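Local coordinates for indole-3-acetic acid-amido synthetase GH3.15 (Arabidopsis thaliana, PDB 6E1Q), which conjugates the auxin precursor indole-3-butyric acid to glutamine, and possibly to cysteine, in an ATP-dependent amide-forming reaction, at residues 189-194 and 250-255; 429-434 and 442-447; 544-549 and 553-558. All coordinates share one frame; numbering follows the deposited sequence. Where two conformers were deposited one is given.

From the N terminus, contact 1 comes first. It brings the loop 189-194 beside 250-255 and closes a largely helical excursion of 55 residues within the GH3 N-terminal domain. Contact 2 closes next, over only seven residues: strand 430-432 packs against helix 441-452, in the C-terminal part of the chain. Contact 3 is shorter still and lies in the GH3 C-terminal domain. There the end of helix 537-547 meets the loop just after it. The three contacts follow in series, and none nests or crosses. Contacts 1 and 2 lie on opposite sides of the chain's centre, with centres 39 Å apart. Nearest atoms of contact 3 are about 6 Å from contact 1 and about 7 Å from contact 2.

Contact 1: 189-194 and 250-255; sequences TTCADT and ITDATC
Thr189 opens the contact with its methyl group. CG2 lies 3.7 Å from Thr254 OG1, and the two side chains meet at a slant. With OG1 beside the backbone N (chi1 -56°), CG2 is the branch anti to that N, and it is the one that touches Thr254. This is a methyl-to-hydroxyl packing contact at the exposed end of the interface.

Two residues on, Cys191 is buried. Its SG extends opposite the backbone N (chi1 174°) and comes within 3.7 Å of Asp252 OD1, while Cys191 CB is 4.0 Å from the same oxygen. The sulfur thus packs against one oxygen of the carboxylate, and His186 touches both residues. The CA atoms of Cys191 and Asp252 are 7.4 Å apart, so the side chains bridge the distance.

Helix N-caps mark both segments. Asp252 stands just before helix 253-258, and its side chain caps that helix through a bond from Cys255 N to OD2. This capping bond is doubtful, because the position of the oxygen is less sure.

Asp193 is the corresponding cap of helix 194-207. Its OD2 accepts from Gln196 NE2, and the amide oxygen of the same glutamine accepts from Asp252 N. Gln196 therefore links the two cap residues. Thr194 then starts the helix that carries Cys200, whose SG forms a disulfide with Cys255 SG.

Contact 2: 429-434 and 442-447; sequences KVVLSI and DDLLKA
Ser433 OG is gripped by two groups, Asp437 O and Lys438 NZ, just beyond Val431 and Leu432, the two residues that meet Leu444. Strand 430-432 pairs antiparallel with 439-440, forming a small hairpin that leads straight into helix 441-452. A classic beta bulge interrupts the pairing: Val431 and Leu432 both face Thr439. Two consecutive strand residues can therefore turn their side chains to the same helix.

Leu444 is the residue of 442-447 that makes the contact. Its CG is anti to the backbone N (chi1 176°), which carries the branch out from the helix to the strand. One methyl does the touching. The side chains of Leu444 and Val431 meet obliquely, those of Leu444 and Leu432 at about a right angle.

All three residues are buried, and the contact is purely apolar. Strands 461-470 and 477-485 continue the packing, with Ser467 and Ile480 against Leu444 and Tyr478 against Leu432. The hairpin and helix are thus seated on the sheet of the C-terminal region. Ser560 OG bonds to Val431 O. Leu444 CD2 rests 3.8 Å from Val431 CG2 and 4.1 Å from Leu432 CD1.

Contact 3: 544-549 and 553-558; sequences FFLSRG and SQYKTP
Phe545 and Tyr555 meet where helix 537-547 ends and the chain turns back. The turn is a Schellman motif. Ser550 N bonds to Phe545 O, Gly549 N bonds to Leu546 O, and Gly549 has the positive phi of the C-prime position. The chain can then fold 553-558 back along the last turn of the helix.

The main bump is the CD2-CE2 edge of Phe545. It fits into the hollow between Tyr555 and Pro558. Phe545 CD2 lies 3.8 Å from Tyr555 CE1 and 3.7 Å from Tyr555 OH. Phe545 CD2 is in the plane of the Tyr555 ring, at its edge. Tyr555 OH comes in at the edge of the Phe545 ring, and the two side chains cross at about a right angle. In return, Tyr555 CE1 nests in the notch between CB and CD2 of Phe545. Pro558 completes the hollow: its CG is 4.0 Å from Phe545 CE2.

The Tyr555 ring stands trans to the backbone N (chi1 179°), which takes it across to the helix. Leu546 follows on the adjacent ring atom, with CD2 4.3 Å from Tyr555 CD1. Leu541 and Met542, earlier in the helix, also touch the tyrosine. One face of the Phe545 ring is taken by its neighbour, as Phe544 CD2 stands 3.9 Å above the plane and over the centre.

The loop also reaches the N-terminal region, where Gln554 NE2 bonds to Thr96 O. The side chain of Tyr555 is about 9 Å from that of the ATP-binding residue Ser98. At the helix end, Ser547 OG donates to Phe544 O at 2.8 Å, tilted 30° from the carbonyl plane.

Contact 1: 189-194 and 250-255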
loop_
_atom_site.group_PDB
_atom_site.type_symbol
_atom_site.label_atom_id
_atom_site.label_comp_id
_atom_site.label_asym_id
_atom_site.label_seq_id
_atom_site.Cartn_x
_atom_site.Cartn_y
_atom_site.Cartn_z
ATOM N N THR A 189 19.775 -0.851 5.487
ATOM C CA THR A 189 20.395 -1.495 6.639
ATOM C C THR A 189 19.387 -1.617 7.774
ATOM O O THR A 189 18.800 -0.622 8.213
ATOM C CB THR A 189 21.629 -0.721 7.114
ATOM O OG1 THR A 189 22.559 -0.585 6.033
ATOM C CG2 THR A 189 22.316 -1.463 8.271
ATOM N N THR A 190 19.204 -2.841 8.252
ATOM C CA THR A 190 18.232 -3.149 9.290
ATOM C C THR A 190 18.527 -2.407 10.603
ATOM O O THR A 190 19.681 -2.124 10.945
ATOM C CB THR A 190 18.209 -4.673 9.483
ATOM O OG1 THR A 190 17.480 -5.281 8.404
ATOM C CG2 THR A 190 17.636 -5.097 10.822
ATOM N N CYS A 191 17.451 -2.051 11.314
ATOM C CA CYS A 191 17.543 -1.525 12.678
ATOM C C CYS A 191 16.330 -2.031 13.442
ATOM O O CYS A 191 15.201 -1.661 13.109
ATOM C CB CYS A 191 17.594 0.005 12.701
ATOM S SG CYS A 191 17.550 0.762 14.390
ATOM N N ALA A 192 16.560 -2.859 14.466
ATOM C CA ALA A 192 15.445 -3.426 15.219
ATOM C C ALA A 192 14.701 -2.364 16.025
ATOM O O ALA A 192 13.490 -2.490 16.251
ATOM C CB ALA A 192 15.942 -4.542 16.141
ATOM N N ASP A 193 15.398 -1.317 16.464
ATOM C CA ASP A 193 14.777 -0.266 17.267
ATOM C C ASP A 193 14.093 0.738 16.341
ATOM O O ASP A 193 14.742 1.618 15.770
ATOM C CB ASP A 193 15.821 0.412 18.143
ATOM C CG ASP A 193 15.205 1.167 19.291
ATOM O OD1 ASP A 193 14.022 1.548 19.167
ATOM O OD2 ASP A 193 15.904 1.403 20.304
ATOM N N THR A 194 12.770 0.614 16.190
ATOM C CA THR A 194 12.051 1.542 15.328
ATOM C C THR A 194 12.031 2.947 15.916
ATOM O O THR A 194 11.871 3.920 15.175
ATOM C CB THR A 194 10.612 1.064 15.078
ATOM O OG1 THR A 194 9.860 1.191 16.289
ATOM C CG2 THR A 194 10.593 -0.387 14.654
ATOM N N ILE A 250 20.684 7.437 21.108
ATOM C CA ILE A 250 20.780 6.784 19.809
ATOM C C ILE A 250 22.121 6.063 19.784
ATOM O O ILE A 250 23.181 6.695 19.721
ATOM C CB ILE A 250 20.631 7.787 18.665
ATOM C CG1 ILE A 250 19.187 8.279 18.658
ATOM C CG2 ILE A 250 20.929 7.148 17.291
ATOM C CD1 ILE A 250 19.095 9.701 18.347
ATOM N N THR A 251 22.069 4.737 19.901
ATOM C CA THR A 251 23.252 3.886 19.925
ATOM C C THR A 251 23.459 3.133 18.622
ATOM O O THR A 251 24.527 2.544 18.427
ATOM C CB THR A 251 23.149 2.875 21.071
ATOM O OG1 THR A 251 21.875 2.217 21.004
ATOM C CG2 THR A 251 23.267 3.579 22.412
ATOM N N ASP A 252 22.465 3.132 17.739
ATOM C CA ASP A 252 22.572 2.403 16.484
ATOM C C ASP A 252 23.717 2.938 15.638
ATOM O O ASP A 252 23.766 4.131 15.320
ATOM C CB ASP A 252 21.270 2.508 15.704
ATOM C CG ASP A 252 21.392 1.902 14.335
ATOM O OD1 ASP A 252 21.223 0.670 14.212
ATOM O OD2 ASP A 252 21.716 2.655 13.397
ATOM N N ALA A 253 24.611 2.034 15.226
ATOM C CA ALA A 253 25.861 2.454 14.595
ATOM C C ALA A 253 25.640 3.128 13.241
ATOM O O ALA A 253 26.389 4.041 12.881
ATOM C CB ALA A 253 26.803 1.259 14.455
ATOM N N THR A 254 24.636 2.705 12.475
ATOM C CA THR A 254 24.381 3.355 11.190
ATOM C C THR A 254 23.993 4.815 11.377
ATOM O O THR A 254 24.492 5.693 10.666
ATOM C CB THR A 254 23.289 2.617 10.411
ATOM O OG1 THR A 254 23.537 1.206 10.444
ATOM C CG2 THR A 254 23.237 3.111 8.963
ATOM N N CYS A 255 23.096 5.096 12.325
ATOM C CA CYS A 255 22.683 6.478 12.529
ATOM C C CYS A 255 23.838 7.326 13.053
ATOM O O CYS A 255 24.104 8.415 12.533
ATOM C CB CYS A 255 21.488 6.551 13.477
ATOM S SG CYS A 255 20.958 8.266 13.749
#

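Contact 2: 429-434 and 442-447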
loop_
_atom_site.group_PDB
_atom_site.type_symbol
_atom_site.label_atom_id
_atom_site.label_comp_id
_atom_site.label_asym_id
_atom_site.label_seq_id
_atom_site.Cartn_x
_atom_site.Cartn_y
_atom_site.Cartn_z
ATOM N N LYS A 429 -11.681 -10.371 -0.488
ATOM C CA LYS A 429 -11.429 -10.862 0.862
ATOM C C LYS A 429 -12.667 -10.757 1.734
ATOM O O LYS A 429 -13.175 -9.659 1.974
ATOM C CB LYS A 429 -10.266 -10.099 1.516
ATOM C CG LYS A 429 -9.682 -10.854 2.702
ATOM C CD LYS A 429 -9.395 -9.968 3.901
ATOM C CE LYS A 429 -8.242 -10.545 4.736
ATOM N NZ LYS A 429 -8.672 -11.716 5.566
ATOM N N VAL A 430 -13.125 -11.897 2.234
ATOM C CA VAL A 430 -14.174 -11.911 3.244
ATOM C C VAL A 430 -13.563 -11.445 4.560
ATOM O O VAL A 430 -12.552 -11.992 5.011
ATOM C CB VAL A 430 -14.784 -13.316 3.375
ATOM C CG1 VAL A 430 -15.836 -13.344 4.482
ATOM C CG2 VAL A 430 -15.372 -13.767 2.051
ATOM N N VAL A 431 -14.152 -10.418 5.168
ATOM C CA VAL A 431 -13.695 -9.948 6.469
ATOM C C VAL A 431 -14.669 -10.289 7.597
ATOM O O VAL A 431 -14.237 -10.378 8.758
ATOM C CB VAL A 431 -13.404 -8.431 6.460
ATOM C CG1 VAL A 431 -12.342 -8.086 5.423
ATOM C CG2 VAL A 431 -14.672 -7.642 6.207
ATOM N N LEU A 432 -15.953 -10.487 7.306
ATOM C CA LEU A 432 -16.923 -10.813 8.343
ATOM C C LEU A 432 -17.896 -11.871 7.842
ATOM O O LEU A 432 -18.335 -11.826 6.689
ATOM C CB LEU A 432 -17.698 -9.566 8.796
ATOM C CG LEU A 432 -16.864 -8.481 9.466
ATOM C CD1 LEU A 432 -17.667 -7.149 9.530
ATOM C CD2 LEU A 432 -16.394 -8.943 10.839
ATOM N N SER A 433 -18.235 -12.812 8.726
ATOM C CA SER A 433 -19.174 -13.882 8.392
ATOM C C SER A 433 -19.733 -14.470 9.681
ATOM O O SER A 433 -18.999 -15.118 10.432
ATOM C CB SER A 433 -18.503 -14.968 7.566
ATOM O OG SER A 433 -19.441 -16.002 7.323
ATOM N N ILE A 434 -21.021 -14.255 9.928
ATOM C CA ILE A 434 -21.675 -14.950 11.031
ATOM C C ILE A 434 -21.988 -16.389 10.638
ATOM O O ILE A 434 -21.612 -17.333 11.344
ATOM C CB ILE A 434 -22.931 -14.180 11.473
ATOM C CG1 ILE A 434 -22.516 -12.837 12.068
ATOM C CG2 ILE A 434 -23.747 -15.006 12.469
ATOM C CD1 ILE A 434 -23.637 -11.894 12.297
ATOM N N ASP A 442 -14.235 -4.690 0.562
ATOM C CA ASP A 442 -14.624 -3.501 -0.205
ATOM C C ASP A 442 -16.031 -3.023 0.158
ATOM O O ASP A 442 -16.285 -1.812 0.194
ATOM C CB ASP A 442 -14.509 -3.745 -1.715
ATOM C CG ASP A 442 -15.202 -5.026 -2.176
ATOM O OD1 ASP A 442 -16.096 -5.528 -1.471
ATOM O OD2 ASP A 442 -14.845 -5.532 -3.264
ATOM N N ASP A 443 -16.946 -3.948 0.451
ATOM C CA ASP A 443 -18.298 -3.557 0.857
ATOM C C ASP A 443 -18.305 -2.926 2.243
ATOM O O ASP A 443 -19.005 -1.935 2.478
ATOM C CB ASP A 443 -19.197 -4.779 0.849
ATOM C CG ASP A 443 -19.441 -5.314 -0.553
ATOM O OD1 ASP A 443 -19.641 -4.506 -1.484
ATOM O OD2 ASP A 443 -19.460 -6.546 -0.703
ATOM N N LEU A 444 -17.565 -3.525 3.187
ATOM C CA LEU A 444 -17.475 -2.956 4.534
ATOM C C LEU A 444 -16.868 -1.553 4.498
ATOM O O LEU A 444 -17.322 -0.654 5.212
ATOM C CB LEU A 444 -16.652 -3.880 5.443
ATOM C CG LEU A 444 -16.418 -3.321 6.848
ATOM C CD1 LEU A 444 -17.748 -3.117 7.530
ATOM C CD2 LEU A 444 -15.513 -4.230 7.672
ATOM N N LEU A 445 -15.842 -1.354 3.662
ATOM C CA LEU A 445 -15.229 -0.033 3.509
ATOM C C LEU A 445 -16.228 0.990 2.966
ATOM O O LEU A 445 -16.301 2.131 3.446
ATOM C CB LEU A 445 -14.007 -0.145 2.591
ATOM C CG LEU A 445 -12.760 -0.806 3.201
ATOM C CD1 LEU A 445 -11.742 -1.217 2.130
ATOM C CD2 LEU A 445 -12.089 0.142 4.205
ATOM N N LYS A 446 -16.996 0.611 1.941
ATOM C CA LYS A 446 -17.965 1.563 1.411
ATOM C C LYS A 446 -19.058 1.852 2.431
ATOM O O LYS A 446 -19.500 3.002 2.566
ATOM C CB LYS A 446 -18.571 1.053 0.101
ATOM C CG LYS A 446 -19.693 1.970 -0.387
ATOM C CD LYS A 446 -20.045 1.804 -1.858
ATOM C CE LYS A 446 -21.020 2.904 -2.299
ATOM N NZ LYS A 446 -22.316 2.872 -1.539
ATOM N N ALA A 447 -19.482 0.827 3.183
ATOM C CA ALA A 447 -20.494 1.027 4.219
ATOM C C ALA A 447 -20.020 2.020 5.275
ATOM O O ALA A 447 -20.761 2.925 5.670
ATOM C CB ALA A 447 -20.841 -0.313 4.867
#

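Contact 3: 544-549 and 553-558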
loop_
_atom_site.group_PDB
_atom_site.type_symbol
_atom_site.label_atom_id
_atom_site.label_comp_id
_atom_site.label_asym_id
_atom_site.label_seq_id
_atom_site.Cartn_x
_atom_site.Cartn_y
_atom_site.Cartn_z
ATOM N N PHE A 544 0.657 -4.301 19.078
ATOM C CA PHE A 544 0.426 -5.706 19.374
ATOM C C PHE A 544 0.905 -6.588 18.223
ATOM O O PHE A 544 1.634 -7.566 18.434
ATOM C CB PHE A 544 -1.062 -5.927 19.657
ATOM C CG PHE A 544 -1.438 -7.366 19.756
ATOM C CD1 PHE A 544 -1.176 -8.087 20.909
ATOM C CD2 PHE A 544 -2.032 -8.010 18.679
ATOM C CE1 PHE A 544 -1.512 -9.425 20.991
ATOM C CE2 PHE A 544 -2.371 -9.350 18.752
ATOM C CZ PHE A 544 -2.111 -10.057 19.905
ATOM N N PHE A 545 0.514 -6.246 16.986
ATOM C CA PHE A 545 0.937 -7.050 15.841
ATOM C C PHE A 545 2.441 -6.917 15.583
ATOM O O PHE A 545 3.102 -7.906 15.230
ATOM C CB PHE A 545 0.122 -6.672 14.599
ATOM C CG PHE A 545 -1.320 -7.104 14.678
ATOM C CD1 PHE A 545 -1.655 -8.457 14.747
ATOM C CD2 PHE A 545 -2.342 -6.170 14.693
ATOM C CE1 PHE A 545 -2.996 -8.859 14.828
ATOM C CE2 PHE A 545 -3.685 -6.561 14.771
ATOM C CZ PHE A 545 -4.006 -7.906 14.845
ATOM N N LEU A 546 3.001 -5.717 15.778
ATOM C CA LEU A 546 4.434 -5.505 15.555
ATOM C C LEU A 546 5.269 -6.368 16.489
ATOM O O LEU A 546 6.276 -6.962 16.080
ATOM C CB LEU A 546 4.785 -4.030 15.763
ATOM C CG LEU A 546 4.152 -2.986 14.835
ATOM C CD1 LEU A 546 4.820 -1.639 15.090
ATOM C CD2 LEU A 546 4.301 -3.403 13.387
ATOM N N SER A 547 4.882 -6.409 17.765
ATOM C CA SER A 547 5.540 -7.264 18.746
ATOM C C SER A 547 5.467 -8.744 18.378
ATOM O O SER A 547 6.250 -9.546 18.901
ATOM C CB SER A 547 4.894 -7.011 20.098
ATOM O OG SER A 547 3.731 -7.819 20.198
ATOM N N ARG A 548 4.554 -9.128 17.482
ATOM C CA ARG A 548 4.433 -10.514 17.061
ATOM C C ARG A 548 5.004 -10.765 15.675
ATOM O O ARG A 548 4.737 -11.817 15.089
ATOM C CB ARG A 548 2.965 -10.982 17.163
ATOM C CG ARG A 548 2.405 -10.673 18.538
ATOM C CD ARG A 548 0.909 -10.841 18.687
ATOM N NE ARG A 548 0.382 -12.054 18.060
ATOM C CZ ARG A 548 0.011 -13.142 18.746
ATOM N NH1 ARG A 548 0.174 -13.200 20.071
ATOM N NH2 ARG A 548 -0.478 -14.195 18.103
ATOM N N GLY A 549 5.802 -9.838 15.149
ATOM C CA GLY A 549 6.542 -10.066 13.923
ATOM C C GLY A 549 6.013 -9.358 12.691
ATOM O O GLY A 549 6.632 -9.478 11.626
ATOM N N SER A 553 6.836 -1.390 8.160
ATOM C CA SER A 553 6.617 -0.611 6.945
ATOM C C SER A 553 5.493 -1.169 6.093
ATOM O O SER A 553 4.985 -0.474 5.214
ATOM C CB SER A 553 7.899 -0.580 6.120
ATOM O OG SER A 553 8.297 -1.900 5.787
ATOM N N GLN A 554 5.125 -2.423 6.301
ATOM C CA GLN A 554 4.027 -3.006 5.558
ATOM C C GLN A 554 2.760 -3.079 6.390
ATOM O O GLN A 554 1.756 -3.616 5.922
ATOM C CB GLN A 554 4.427 -4.392 5.040
ATOM C CG GLN A 554 5.439 -4.346 3.885
ATOM C CD GLN A 554 6.135 -5.691 3.620
ATOM O OE1 GLN A 554 6.696 -6.309 4.526
ATOM N NE2 GLN A 554 6.105 -6.134 2.369
ATOM N N TYR A 555 2.773 -2.537 7.609
ATOM C CA TYR A 555 1.603 -2.675 8.470
ATOM C C TYR A 555 0.429 -1.866 7.929
ATOM O O TYR A 555 0.578 -0.693 7.565
ATOM C CB TYR A 555 1.909 -2.235 9.902
ATOM C CG TYR A 555 0.691 -2.364 10.791
ATOM C CD1 TYR A 555 0.420 -3.563 11.459
ATOM C CD2 TYR A 555 -0.207 -1.306 10.939
ATOM C CE1 TYR A 555 -0.717 -3.697 12.267
ATOM C CE2 TYR A 555 -1.337 -1.431 11.739
ATOM C CZ TYR A 555 -1.586 -2.631 12.405
ATOM O OH TYR A 555 -2.712 -2.768 13.208
ATOM N N LYS A 556 -0.744 -2.498 7.888
ATOM C CA LYS A 556 -2.006 -1.821 7.644
ATOM C C LYS A 556 -2.984 -2.250 8.720
ATOM O O LYS A 556 -2.975 -3.404 9.153
ATOM C CB LYS A 556 -2.607 -2.165 6.267
ATOM C CG LYS A 556 -1.608 -2.393 5.152
ATOM C CD LYS A 556 -2.339 -2.806 3.879
ATOM C CE LYS A 556 -1.451 -3.607 2.955
ATOM N NZ LYS A 556 -1.384 -3.020 1.597
ATOM N N THR A 557 -3.838 -1.331 9.136
ATOM C CA THR A 557 -4.894 -1.724 10.057
ATOM C C THR A 557 -5.767 -2.800 9.420
ATOM O O THR A 557 -6.382 -2.547 8.374
ATOM C CB THR A 557 -5.743 -0.520 10.455
ATOM O OG1 THR A 557 -4.898 0.471 11.059
ATOM C CG2 THR A 557 -6.808 -0.951 11.456
ATOM N N PRO A 558 -5.809 -4.012 9.966
ATOM C CA PRO A 558 -6.714 -5.027 9.407
ATOM C C PRO A 558 -8.150 -4.593 9.634
ATOM O O PRO A 558 -8.488 -4.046 10.686
ATOM C CB PRO A 558 -6.376 -6.289 10.210
ATOM C CG PRO A 558 -5.939 -5.741 11.543
ATOM C CD PRO A 558 -5.227 -4.433 11.254
#